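Local coordinates for protein Poly(Beta-D-mannuronate) lyase (Pseudopedobacter saltans, PDB 7O79) that probably cleaves the polysaccharide alginate as a poly(beta-D-mannuronate) lyase of family PL6, built as a right-handed parallel beta-helix, at residues L100-I105 with V450-S455; L128-S133 with T155-Y160; N322-N327 with P436-K441; I357-I362 with L392-V397. One frame throughout, in Å; residues are numbered along the deposited sequence.

Contact 1: residues L100-I105 with V450-S455; sequences LENTAI and VGVKWS
Val452 opens the contact by laying its CG1 methyl against the backbone of Thr103, 3.3 Å from Thr103 O, with the Ala104 methyl a little farther on. Its other methyl, CG2, turns back over the centre of the Trp454 ring, 3.8 Å above the plane, so one valine packs against both the strand corner and the indole. Lys453 comes next and gives its backbone N to Asn102 OD1 at 2.9 Å, a nearly straight bond (169°) lying in the plane of the Asn102 amide; its chain then leads away to a cation-pi contact with Tyr131. Trp454 follows. With CG set between backbone N and carbonyl carbon (chi1 55°), the indole swings back to the corner, where NE1 donates to Asn102 O at 3.0 Å. That oxygen sits in the ring plane, although the donor stands well above the carbonyl plane. At the far end of the indole, CH2 reaches Ala104 CB at 3.6 Å. Asn102 therefore accepts twice, through backbone and side-chain oxygens, where the strand 99-106 is interrupted. Two directed bonds and a small apolar patch fix the C-terminal tail along the outside of the beta-helix, with no ion pair between the segments.

Contact 2: residues L128-S133 with T155-Y160; sequences LMQYCS and TVQYCY
Segments 128-133 and 155-160 run parallel and in register, their strand axes 4.8 Å apart and 7° from parallel, joined by regular bonds such as Met129 N to Thr155 O before the corner and Tyr160 N to Cys132 O after it. Three of the paired positions carry the same residue on both coils: glutamine, tyrosine and cysteine. Gln130 and Gln157 extend side by side with their amides nearly coplanar, and Gln157 NE2 donates to Gln130 OE1 at 2.8 Å, almost straight on to the carbonyl. At the corner, Tyr131 and Tyr158 both have positive phi and send their rings the same way, with planes 16° apart but displaced so much that little of one ring lies over the other. What lies over the Tyr131 face is Tyr158 CB, 3.8 Å from the ring centroid, while Tyr131 OH sits above the rim of the Tyr158 ring. Towards the interior, Cys159 SG accepts from Cys132 N at 3.5 Å, and Met129, curled at its end (chi3 63°), rests CE on Val156 CG1 at 3.8 Å. Ser133 OG accepts from Val452 N of the tail. The glutamine pair ends in a charged group on each flank: Glu101 OE2 of strand 99-106 takes Gln130 NE2, and Lys196 NZ of strand 194-201 gives to Gln157 OE1, while Met129 and Val156 meet strand 118-122 inside the coil.

Contact 3: residues N322-N327 with P436-K441; sequences NNTFLN and PGVRIK
Asn322 and Thr324 hold the passing chain at Gly437 and Val438 by two hydrogen bonds. Asn322 ND2 donates to Gly437 O at 3.0 Å; the acceptor lies close to the amide plane, and the donor is tilted 21° from the carbonyl plane. Val438 N in turn donates to Thr324 OG1 at 3.2 Å, the hydroxyl being brought round by a chi1 of -62° that places it beside its own backbone N. The two bonds leave from either side of one peptide unit, gripping both its C=O and its N-H. Weaker CA-H...O contacts support them: Gly437 CA points at Asn323 O (3.4 Å) and Val438 CA at Asn322 O (3.1 Å). The positive phi of Gly437, and the nearness of Thr324 OG1 to where a CB would lie, both fit a residue without a side chain. The packing is modest. Val438 CG2 lies 3.6 Å from Thr324 OG1, and the aliphatic part of Arg439 crosses the Asn322 amide, its CD 3.3 Å from OD1, with the guanidinium plane turned 50° from that amide. Replacing Asn322 with an alanine would probably leave Gly437 O without its amide donor and remove the flat group against which the Arg439 chain lies. This structural packing binds the C-terminal chain across the outside of the beta-helix at strand 319-328, flanked by strands 266-273 and 356-364: Asn269 OD1 of the first takes the backbone N atoms of Arg439 and Ile440, and Ile361 of the second packs against Pro436.

Contact 4: residues I357-I362 with L392-V397; sequences ITHNII and LGSNLV
Asn360 and Asn395 lie side by side on successive coils, their amide planes 17° apart, and form the tight centre of this contact. Asn395 OD1 accepts twice, from Asn360 N at 2.9 Å in the plane of its carbonyl and from Asn360 ND2 at 3.1 Å, the latter tilted from that plane. Its other branch, ND2, gives an almost straight bond (172°) to Ile357 O at 3.1 Å. A chi1 of -63° keeps the Asn395 amide beside its own backbone N, facing the neighbouring coil, so one side chain bridges the backbone on both sides of the corner. An aspartate in its place would probably leave Ile357 O without a donor and set a carboxylate oxygen against it. Beyond the corner the parallel pairing is close, with Leu396 N to Asn360 O at 2.8 Å and Ile362 N to Leu396 O at 2.9 Å. Before the corner it slackens: His359 N reaches Gly393 O only weakly, and the buried Gly393 N has no partner. Leu392 CD2 merely touches Ile357 CB, at 4.0 Å. Towards solvent, the exposed Ser394 sets CB squarely over the His359 ring, 3.7 Å from its centroid, while Thr358 OG1 bonds to His359 ND1 at the ring edge and fixes its rotation. Asn360 OD1 accepts from Asn323 N on the next coil inward, so the asparagine ladder continues into the solenoid: at this corner amides satisfy backbone groups that the loosened strand pairing does not.

How the contacts relate
From the N terminus, the first segment to take part is 100-105, on strand 99-106, and contact 1 closes the longest loop when the tail at 450-455 returns to it. The other three contacts all fall within that loop. Contact 2 closes early, joining successive coils with 21 residues between its segments, and is complete before 322-327 begins. Contact 3 then spans to 436-441 and encloses contact 4, which pairs two late coils. None of them cross. Contacts 2 and 4 stack coil on coil, whereas 1 and 3 bind the C-terminal chain along the outside. Contacts 1 and 2 touch, as do 3 and 4, but the two groups lie apart, contacts 1 and 4 having centres about 40 Å from each other.

Contact 1: residues L100-I105 with V450-S455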
loop_
_atom_site.group_PDB
_atom_site.type_symbol
_atom_site.label_atom_id
_atom_site.label_comp_id
_atom_site.label_asym_id
_atom_site.label_seq_id
_atom_site.Cartn_x
_atom_site.Cartn_y
_atom_site.Cartn_z
ATOM N N LEU A 100 -1.955 -17.643 1.693
ATOM C CA LEU A 100 -2.164 -17.559 3.132
ATOM C C LEU A 100 -3.592 -17.095 3.370
ATOM O O LEU A 100 -4.020 -16.094 2.789
ATOM C CB LEU A 100 -1.197 -16.571 3.787
ATOM C CG LEU A 100 -1.443 -16.344 5.289
ATOM C CD1 LEU A 100 -1.046 -17.606 6.038
ATOM C CD2 LEU A 100 -0.680 -15.144 5.828
ATOM N N GLU A 101 -4.331 -17.807 4.214
ATOM C CA GLU A 101 -5.653 -17.303 4.538
ATOM C C GLU A 101 -6.041 -17.700 5.948
ATOM O O GLU A 101 -5.476 -18.623 6.535
ATOM C CB GLU A 101 -6.703 -17.731 3.498
ATOM C CG GLU A 101 -6.778 -19.176 3.133
ATOM C CD GLU A 101 -7.845 -19.404 2.048
ATOM O OE1 GLU A 101 -7.932 -20.516 1.512
ATOM O OE2 GLU A 101 -8.626 -18.466 1.753
ATOM N N ASN A 102 -6.978 -16.918 6.499
ATOM C CA ASN A 102 -7.557 -17.134 7.822
ATOM C C ASN A 102 -6.492 -17.125 8.917
ATOM O O ASN A 102 -6.593 -17.851 9.898
ATOM C CB ASN A 102 -8.377 -18.429 7.868
ATOM C CG ASN A 102 -9.613 -18.304 8.759
ATOM O OD1 ASN A 102 -10.085 -17.198 9.026
ATOM N ND2 ASN A 102 -10.147 -19.438 9.212
ATOM N N THR A 103 -5.488 -16.264 8.771
ATOM C CA THR A 103 -4.371 -16.169 9.703
ATOM C C THR A 103 -4.313 -14.774 10.313
ATOM O O THR A 103 -4.632 -13.787 9.653
ATOM C CB THR A 103 -3.057 -16.509 8.976
ATOM O OG1 THR A 103 -3.114 -17.873 8.546
ATOM C CG2 THR A 103 -1.808 -16.275 9.859
ATOM N N ALA A 104 -3.953 -14.692 11.592
ATOM C CA ALA A 104 -3.811 -13.410 12.261
ATOM C C ALA A 104 -2.423 -13.289 12.874
ATOM O O ALA A 104 -1.794 -14.286 13.231
ATOM C CB ALA A 104 -4.873 -13.207 13.350
ATOM N N ILE A 105 -1.942 -12.050 12.951
ATOM C CA ILE A 105 -0.720 -11.703 13.660
ATOM C C ILE A 105 -1.116 -10.630 14.658
ATOM O O ILE A 105 -1.667 -9.594 14.265
ATOM C CB ILE A 105 0.374 -11.185 12.717
ATOM C CG1 ILE A 105 0.739 -12.225 11.666
ATOM C CG2 ILE A 105 1.617 -10.848 13.519
ATOM C CD1 ILE A 105 1.821 -11.737 10.710
ATOM N N VAL A 450 -14.057 -8.903 6.437
ATOM C CA VAL A 450 -12.616 -8.911 6.205
ATOM C C VAL A 450 -11.937 -9.533 7.419
ATOM O O VAL A 450 -12.530 -9.665 8.493
ATOM C CB VAL A 450 -12.061 -7.498 5.959
ATOM C CG1 VAL A 450 -12.640 -6.894 4.687
ATOM C CG2 VAL A 450 -12.366 -6.631 7.156
ATOM N N GLY A 451 -10.662 -9.891 7.240
ATOM C CA GLY A 451 -9.895 -10.527 8.286
ATOM C C GLY A 451 -10.326 -11.970 8.525
ATOM O O GLY A 451 -11.089 -12.570 7.755
ATOM N N VAL A 452 -9.821 -12.520 9.642
ATOM C CA VAL A 452 -10.082 -13.922 9.978
ATOM C C VAL A 452 -11.551 -14.107 10.371
ATOM O O VAL A 452 -12.230 -13.179 10.821
ATOM C CB VAL A 452 -9.144 -14.382 11.105
ATOM C CG1 VAL A 452 -7.698 -14.242 10.673
ATOM C CG2 VAL A 452 -9.426 -13.652 12.406
ATOM N N LYS A 453 -12.050 -15.339 10.195
ATOM C CA LYS A 453 -13.432 -15.638 10.566
ATOM C C LYS A 453 -13.579 -15.872 12.070
ATOM O O LYS A 453 -14.575 -15.462 12.673
ATOM C CB LYS A 453 -13.925 -16.854 9.787
ATOM C CG LYS A 453 -13.520 -16.828 8.324
ATOM C CD LYS A 453 -14.167 -15.681 7.570
ATOM C CE LYS A 453 -13.950 -15.816 6.065
ATOM N NZ LYS A 453 -15.151 -15.361 5.298
ATOM N N TRP A 454 -12.604 -16.534 12.681
ATOM C CA TRP A 454 -12.499 -16.685 14.128
ATOM C C TRP A 454 -12.133 -15.353 14.802
ATOM O O TRP A 454 -12.060 -14.301 14.161
ATOM C CB TRP A 454 -11.539 -17.839 14.397
ATOM C CG TRP A 454 -10.213 -17.653 13.724
ATOM C CD1 TRP A 454 -9.900 -18.057 12.452
ATOM C CD2 TRP A 454 -9.021 -17.085 14.269
ATOM N NE1 TRP A 454 -8.604 -17.747 12.158
ATOM C CE2 TRP A 454 -8.031 -17.153 13.256
ATOM C CE3 TRP A 454 -8.694 -16.510 15.502
ATOM C CZ2 TRP A 454 -6.733 -16.675 13.442
ATOM C CZ3 TRP A 454 -7.401 -16.032 15.686
ATOM C CH2 TRP A 454 -6.435 -16.116 14.658
ATOM N N SER A 455 -11.940 -15.374 16.126
ATOM C CA SER A 455 -12.017 -14.153 16.929
ATOM C C SER A 455 -10.661 -13.676 17.442
ATOM O O SER A 455 -9.898 -14.454 18.032
ATOM C CB SER A 455 -12.961 -14.338 18.115
ATOM O OG SER A 455 -13.249 -13.078 18.702
#

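Contact 2: residues L128-S133 with T155-Y160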
loop_
_atom_site.group_PDB
_atom_site.type_symbol
_atom_site.label_atom_id
_atom_site.label_comp_id
_atom_site.label_asym_id
_atom_site.label_seq_id
_atom_site.Cartn_x
_atom_site.Cartn_y
_atom_site.Cartn_z
ATOM N N LEU A 128 -1.165 -15.076 -3.033
ATOM C CA LEU A 128 -2.433 -14.553 -2.542
ATOM C C LEU A 128 -2.484 -14.595 -1.022
ATOM O O LEU A 128 -2.161 -15.620 -0.417
ATOM C CB LEU A 128 -3.603 -15.348 -3.124
ATOM C CG LEU A 128 -5.008 -14.961 -2.657
ATOM C CD1 LEU A 128 -5.321 -13.498 -2.916
ATOM C CD2 LEU A 128 -6.012 -15.840 -3.382
ATOM N N MET A 129 -2.854 -13.469 -0.412
ATOM C CA MET A 129 -3.186 -13.382 1.010
ATOM C C MET A 129 -4.591 -12.830 1.145
ATOM O O MET A 129 -4.863 -11.738 0.645
ATOM C CB MET A 129 -2.243 -12.451 1.786
ATOM C CG MET A 129 -2.296 -12.648 3.296
ATOM S SD MET A 129 -0.983 -11.805 4.246
ATOM C CE MET A 129 -1.319 -10.067 3.898
ATOM N N GLN A 130 -5.467 -13.543 1.859
ATOM C CA GLN A 130 -6.830 -13.064 2.004
ATOM C C GLN A 130 -7.425 -13.562 3.315
ATOM O O GLN A 130 -7.031 -14.608 3.831
ATOM C CB GLN A 130 -7.701 -13.482 0.811
ATOM C CG GLN A 130 -7.851 -14.992 0.631
ATOM C CD GLN A 130 -8.751 -15.342 -0.549
ATOM O OE1 GLN A 130 -8.902 -14.552 -1.485
ATOM N NE2 GLN A 130 -9.348 -16.532 -0.507
ATOM N N TYR A 131 -8.365 -12.787 3.854
ATOM C CA TYR A 131 -8.995 -13.067 5.153
ATOM C C TYR A 131 -7.965 -13.271 6.256
ATOM O O TYR A 131 -8.053 -14.194 7.067
ATOM C CB TYR A 131 -9.938 -14.258 5.063
ATOM C CG TYR A 131 -11.021 -14.011 4.053
ATOM C CD1 TYR A 131 -12.074 -13.143 4.345
ATOM C CD2 TYR A 131 -10.982 -14.602 2.799
ATOM C CE1 TYR A 131 -13.080 -12.892 3.421
ATOM C CE2 TYR A 131 -11.986 -14.353 1.876
ATOM C CZ TYR A 131 -13.028 -13.497 2.200
ATOM O OH TYR A 131 -14.026 -13.245 1.286
ATOM N N CYS A 132 -6.987 -12.377 6.300
ATOM C CA CYS A 132 -6.031 -12.353 7.387
ATOM C C CYS A 132 -6.172 -11.049 8.161
ATOM O O CYS A 132 -6.646 -10.040 7.631
ATOM C CB CYS A 132 -4.605 -12.544 6.866
ATOM S SG CYS A 132 -4.299 -14.193 6.153
ATOM N N SER A 133 -5.765 -11.079 9.431
ATOM C CA SER A 133 -5.896 -9.938 10.333
ATOM C C SER A 133 -4.549 -9.603 10.956
ATOM O O SER A 133 -3.781 -10.495 11.321
ATOM C CB SER A 133 -6.907 -10.195 11.465
ATOM O OG SER A 133 -8.219 -10.322 10.967
ATOM N N THR A 155 -1.361 -10.521 -4.601
ATOM C CA THR A 155 -2.668 -9.948 -4.298
ATOM C C THR A 155 -2.908 -10.071 -2.802
ATOM O O THR A 155 -2.668 -11.135 -2.223
ATOM C CB THR A 155 -3.780 -10.668 -5.093
ATOM O OG1 THR A 155 -3.608 -10.405 -6.491
ATOM C CG2 THR A 155 -5.178 -10.173 -4.683
ATOM N N VAL A 156 -3.355 -8.981 -2.179
ATOM C CA VAL A 156 -3.756 -8.965 -0.780
ATOM C C VAL A 156 -5.186 -8.427 -0.747
ATOM O O VAL A 156 -5.423 -7.284 -1.156
ATOM C CB VAL A 156 -2.824 -8.081 0.073
ATOM C CG1 VAL A 156 -3.379 -7.918 1.498
ATOM C CG2 VAL A 156 -1.380 -8.609 0.060
ATOM N N GLN A 157 -6.141 -9.248 -0.299
ATOM C CA GLN A 157 -7.537 -8.835 -0.345
ATOM C C GLN A 157 -8.291 -9.330 0.879
ATOM O O GLN A 157 -7.940 -10.351 1.469
ATOM C CB GLN A 157 -8.221 -9.314 -1.645
ATOM C CG GLN A 157 -8.247 -10.810 -1.828
ATOM C CD GLN A 157 -8.868 -11.210 -3.159
ATOM O OE1 GLN A 157 -9.161 -10.361 -3.993
ATOM N NE2 GLN A 157 -9.057 -12.512 -3.365
ATOM N N TYR A 158 -9.340 -8.584 1.253
ATOM C CA TYR A 158 -10.204 -8.947 2.378
ATOM C C TYR A 158 -9.415 -9.164 3.655
ATOM O O TYR A 158 -9.774 -10.001 4.491
ATOM C CB TYR A 158 -11.061 -10.184 2.077
ATOM C CG TYR A 158 -11.762 -10.151 0.743
ATOM C CD1 TYR A 158 -12.717 -9.187 0.473
ATOM C CD2 TYR A 158 -11.517 -11.117 -0.219
ATOM C CE1 TYR A 158 -13.377 -9.159 -0.745
ATOM C CE2 TYR A 158 -12.175 -11.102 -1.438
ATOM C CZ TYR A 158 -13.098 -10.124 -1.693
ATOM O OH TYR A 158 -13.761 -10.105 -2.903
ATOM N N CYS A 159 -8.349 -8.395 3.832
ATOM C CA CYS A 159 -7.624 -8.428 5.085
ATOM C C CYS A 159 -8.013 -7.242 5.962
ATOM O O CYS A 159 -8.671 -6.289 5.535
ATOM C CB CYS A 159 -6.112 -8.461 4.832
ATOM S SG CYS A 159 -5.569 -10.038 4.117
ATOM N N TYR A 160 -7.587 -7.321 7.217
ATOM C CA TYR A 160 -7.955 -6.356 8.241
ATOM C C TYR A 160 -6.679 -5.877 8.925
ATOM O O TYR A 160 -5.938 -6.688 9.498
ATOM C CB TYR A 160 -8.923 -7.011 9.232
ATOM C CG TYR A 160 -9.541 -6.099 10.266
ATOM C CD1 TYR A 160 -9.682 -4.735 10.038
ATOM C CD2 TYR A 160 -10.005 -6.617 11.475
ATOM C CE1 TYR A 160 -10.272 -3.911 10.985
ATOM C CE2 TYR A 160 -10.585 -5.796 12.435
ATOM C CZ TYR A 160 -10.721 -4.453 12.181
ATOM O OH TYR A 160 -11.298 -3.651 13.130
#

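Contact 3: residues N322-N327 with P436-K441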
loop_
_atom_site.group_PDB
_atom_site.type_symbol
_atom_site.label_atom_id
_atom_site.label_comp_id
_atom_site.label_asym_id
_atom_site.label_seq_id
_atom_site.Cartn_x
_atom_site.Cartn_y
_atom_site.Cartn_z
ATOM N N ASN A 322 -14.233 11.719 -11.276
ATOM C CA ASN A 322 -15.344 11.106 -10.545
ATOM C C ASN A 322 -14.961 10.694 -9.134
ATOM O O ASN A 322 -15.341 9.616 -8.666
ATOM C CB ASN A 322 -15.903 9.904 -11.296
ATOM C CG ASN A 322 -16.627 10.306 -12.548
ATOM O OD1 ASN A 322 -16.235 9.939 -13.648
ATOM N ND2 ASN A 322 -17.707 11.070 -12.382
ATOM N N ASN A 323 -14.191 11.541 -8.459
ATOM C CA ASN A 323 -13.886 11.347 -7.050
ATOM C C ASN A 323 -14.689 12.330 -6.210
ATOM O O ASN A 323 -15.193 13.339 -6.705
ATOM C CB ASN A 323 -12.387 11.529 -6.777
ATOM C CG ASN A 323 -11.511 10.572 -7.591
ATOM O OD1 ASN A 323 -11.407 9.384 -7.265
ATOM N ND2 ASN A 323 -10.868 11.089 -8.645
ATOM N N THR A 324 -14.788 12.033 -4.917
ATOM C CA THR A 324 -15.466 12.914 -3.977
ATOM C C THR A 324 -14.536 13.193 -2.808
ATOM O O THR A 324 -14.009 12.255 -2.201
ATOM C CB THR A 324 -16.779 12.284 -3.514
ATOM O OG1 THR A 324 -17.620 12.107 -4.657
ATOM C CG2 THR A 324 -17.477 13.143 -2.481
ATOM N N PHE A 325 -14.315 14.478 -2.525
ATOM C CA PHE A 325 -13.470 14.936 -1.418
ATOM C C PHE A 325 -14.271 15.904 -0.543
ATOM O O PHE A 325 -14.350 17.099 -0.848
ATOM C CB PHE A 325 -12.199 15.620 -1.937
ATOM C CG PHE A 325 -11.465 14.838 -2.994
ATOM C CD1 PHE A 325 -10.682 13.731 -2.648
ATOM C CD2 PHE A 325 -11.549 15.204 -4.328
ATOM C CE1 PHE A 325 -9.997 12.997 -3.629
ATOM C CE2 PHE A 325 -10.870 14.465 -5.317
ATOM C CZ PHE A 325 -10.107 13.363 -4.967
ATOM N N LEU A 326 -14.813 15.437 0.574
ATOM C CA LEU A 326 -15.716 16.279 1.354
ATOM C C LEU A 326 -15.164 16.574 2.739
ATOM O O LEU A 326 -14.592 15.698 3.391
ATOM C CB LEU A 326 -17.105 15.645 1.475
ATOM C CG LEU A 326 -17.876 15.553 0.154
ATOM C CD1 LEU A 326 -19.040 14.560 0.282
ATOM C CD2 LEU A 326 -18.348 16.908 -0.303
ATOM N N ASN A 327 -15.346 17.819 3.185
ATOM C CA ASN A 327 -15.025 18.199 4.569
ATOM C C ASN A 327 -13.549 17.954 4.877
ATOM O O ASN A 327 -13.190 17.502 5.964
ATOM C CB ASN A 327 -15.940 17.461 5.558
ATOM C CG ASN A 327 -15.849 17.995 6.989
ATOM O OD1 ASN A 327 -15.656 19.196 7.228
ATOM N ND2 ASN A 327 -16.009 17.095 7.947
ATOM N N PRO A 436 -20.972 14.888 -11.380
ATOM C CA PRO A 436 -19.672 14.879 -10.697
ATOM C C PRO A 436 -19.678 13.892 -9.540
ATOM O O PRO A 436 -20.719 13.379 -9.114
ATOM C CB PRO A 436 -19.518 16.317 -10.193
ATOM C CG PRO A 436 -20.373 17.132 -11.081
ATOM C CD PRO A 436 -21.559 16.241 -11.423
ATOM N N GLY A 437 -18.480 13.648 -9.007
ATOM C CA GLY A 437 -18.330 12.750 -7.884
ATOM C C GLY A 437 -18.366 11.292 -8.301
ATOM O O GLY A 437 -18.493 10.939 -9.472
ATOM N N VAL A 438 -18.254 10.428 -7.296
ATOM C CA VAL A 438 -18.138 8.983 -7.479
ATOM C C VAL A 438 -19.313 8.445 -8.293
ATOM O O VAL A 438 -20.458 8.467 -7.828
ATOM C CB VAL A 438 -18.043 8.303 -6.102
ATOM C CG1 VAL A 438 -18.262 6.787 -6.208
ATOM C CG2 VAL A 438 -16.718 8.675 -5.424
ATOM N N ARG A 439 -19.051 7.968 -9.521
ATOM C CA ARG A 439 -20.140 7.452 -10.357
ATOM C C ARG A 439 -20.379 5.954 -10.190
ATOM O O ARG A 439 -21.513 5.498 -10.366
ATOM C CB ARG A 439 -19.907 7.786 -11.841
ATOM C CG ARG A 439 -18.673 7.155 -12.457
ATOM C CD ARG A 439 -18.473 7.525 -13.942
ATOM N NE ARG A 439 -19.471 6.948 -14.847
ATOM C CZ ARG A 439 -19.362 5.717 -15.353
ATOM N NH1 ARG A 439 -18.306 4.975 -15.021
ATOM N NH2 ARG A 439 -20.283 5.222 -16.185
ATOM N N ILE A 440 -19.363 5.175 -9.837
ATOM C CA ILE A 440 -19.542 3.768 -9.496
ATOM C C ILE A 440 -19.517 3.687 -7.974
ATOM O O ILE A 440 -18.449 3.646 -7.352
ATOM C CB ILE A 440 -18.482 2.874 -10.146
ATOM C CG1 ILE A 440 -18.293 3.259 -11.623
ATOM C CG2 ILE A 440 -18.875 1.397 -10.012
ATOM C CD1 ILE A 440 -17.157 2.514 -12.329
ATOM N N LYS A 441 -20.703 3.680 -7.372
ATOM C CA LYS A 441 -20.843 3.656 -5.923
ATOM C C LYS A 441 -20.958 2.210 -5.446
ATOM O O LYS A 441 -21.833 1.466 -5.910
ATOM C CB LYS A 441 -22.064 4.472 -5.492
#

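Contact 4: residues I357-I362 with L392-V397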
loop_
_atom_site.group_PDB
_atom_site.type_symbol
_atom_site.label_atom_id
_atom_site.label_comp_id
_atom_site.label_asym_id
_atom_site.label_seq_id
_atom_site.Cartn_x
_atom_site.Cartn_y
_atom_site.Cartn_z
ATOM N N ILE A 357 -8.595 16.301 -14.829
ATOM C CA ILE A 357 -9.055 16.505 -13.459
ATOM C C ILE A 357 -10.478 17.044 -13.534
ATOM O O ILE A 357 -10.681 18.262 -13.494
ATOM C CB ILE A 357 -8.131 17.485 -12.711
ATOM C CG1 ILE A 357 -6.655 17.116 -12.974
ATOM C CG2 ILE A 357 -8.492 17.533 -11.203
ATOM C CD1 ILE A 357 -5.638 18.178 -12.532
ATOM N N THR A 358 -11.465 16.154 -13.686
ATOM C CA THR A 358 -12.842 16.569 -13.976
ATOM C C THR A 358 -13.838 15.723 -13.194
ATOM O O THR A 358 -13.515 14.641 -12.709
ATOM C CB THR A 358 -13.211 16.430 -15.457
ATOM O OG1 THR A 358 -13.154 15.050 -15.825
ATOM C CG2 THR A 358 -12.279 17.224 -16.340
ATOM N N HIS A 359 -15.070 16.234 -13.096
ATOM C CA HIS A 359 -16.187 15.498 -12.511
ATOM C C HIS A 359 -15.920 15.078 -11.068
ATOM O O HIS A 359 -16.362 14.024 -10.615
ATOM C CB HIS A 359 -16.563 14.302 -13.388
ATOM C CG HIS A 359 -16.980 14.698 -14.769
ATOM N ND1 HIS A 359 -16.080 14.943 -15.785
ATOM C CD2 HIS A 359 -18.210 14.921 -15.293
ATOM C CE1 HIS A 359 -16.738 15.280 -16.881
ATOM N NE2 HIS A 359 -18.031 15.277 -16.609
ATOM N N ASN A 360 -15.259 15.950 -10.317
ATOM C CA ASN A 360 -14.987 15.718 -8.908
ATOM C C ASN A 360 -15.913 16.575 -8.056
ATOM O O ASN A 360 -16.297 17.677 -8.457
ATOM C CB ASN A 360 -13.524 16.051 -8.593
ATOM C CG ASN A 360 -12.564 15.143 -9.349
ATOM O OD1 ASN A 360 -12.482 13.940 -9.072
ATOM N ND2 ASN A 360 -11.864 15.703 -10.339
ATOM N N ILE A 361 -16.265 16.059 -6.878
ATOM C CA ILE A 361 -17.044 16.790 -5.878
ATOM C C ILE A 361 -16.112 17.128 -4.726
ATOM O O ILE A 361 -15.347 16.262 -4.284
ATOM C CB ILE A 361 -18.245 15.962 -5.386
ATOM C CG1 ILE A 361 -19.333 15.922 -6.458
ATOM C CG2 ILE A 361 -18.779 16.513 -4.039
ATOM C CD1 ILE A 361 -20.529 15.094 -6.054
ATOM N N ILE A 362 -16.155 18.388 -4.252
ATOM C CA ILE A 362 -15.212 18.887 -3.252
ATOM C C ILE A 362 -15.915 19.797 -2.247
ATOM O O ILE A 362 -16.745 20.639 -2.617
ATOM C CB ILE A 362 -14.038 19.671 -3.881
ATOM C CG1 ILE A 362 -13.348 18.902 -5.014
ATOM C CG2 ILE A 362 -13.015 20.055 -2.824
ATOM C CD1 ILE A 362 -12.849 19.819 -6.120
ATOM N N LEU A 392 -9.409 20.820 -16.791
ATOM C CA LEU A 392 -10.101 21.110 -15.541
ATOM C C LEU A 392 -11.507 21.605 -15.824
ATOM O O LEU A 392 -11.681 22.680 -16.406
ATOM C CB LEU A 392 -9.376 22.185 -14.740
ATOM C CG LEU A 392 -8.266 21.840 -13.779
ATOM C CD1 LEU A 392 -7.467 23.095 -13.525
ATOM C CD2 LEU A 392 -8.918 21.381 -12.489
ATOM N N GLY A 393 -12.499 20.864 -15.362
ATOM C CA GLY A 393 -13.859 21.365 -15.429
ATOM C C GLY A 393 -14.796 20.365 -14.815
ATOM O O GLY A 393 -14.390 19.286 -14.380
ATOM N N SER A 394 -16.075 20.745 -14.783
ATOM C CA SER A 394 -17.128 19.883 -14.256
ATOM C C SER A 394 -16.823 19.435 -12.829
ATOM O O SER A 394 -17.265 18.379 -12.385
ATOM C CB SER A 394 -17.357 18.676 -15.162
ATOM O OG SER A 394 -17.815 19.082 -16.435
ATOM N N ASN A 395 -16.056 20.230 -12.098
ATOM C CA ASN A 395 -15.840 19.987 -10.685
ATOM C C ASN A 395 -16.823 20.831 -9.886
ATOM O O ASN A 395 -17.075 21.993 -10.218
ATOM C CB ASN A 395 -14.399 20.312 -10.301
ATOM C CG ASN A 395 -13.423 19.417 -11.011
ATOM O OD1 ASN A 395 -13.553 18.202 -10.941
ATOM N ND2 ASN A 395 -12.465 20.004 -11.731
ATOM N N LEU A 396 -17.396 20.240 -8.851
ATOM C CA LEU A 396 -18.485 20.868 -8.120
ATOM C C LEU A 396 -18.069 21.087 -6.672
ATOM O O LEU A 396 -17.798 20.124 -5.946
ATOM C CB LEU A 396 -19.741 20.008 -8.228
ATOM C CG LEU A 396 -20.964 20.424 -7.419
ATOM C CD1 LEU A 396 -21.379 21.862 -7.717
ATOM C CD2 LEU A 396 -22.093 19.456 -7.760
ATOM N N VAL A 397 -18.014 22.349 -6.259
ATOM C CA VAL A 397 -17.609 22.727 -4.908
ATOM C C VAL A 397 -18.850 23.117 -4.117
ATOM O O VAL A 397 -19.530 24.098 -4.455
ATOM C CB VAL A 397 -16.587 23.875 -4.919
ATOM C CG1 VAL A 397 -16.141 24.183 -3.503
ATOM C CG2 VAL A 397 -15.380 23.512 -5.799
#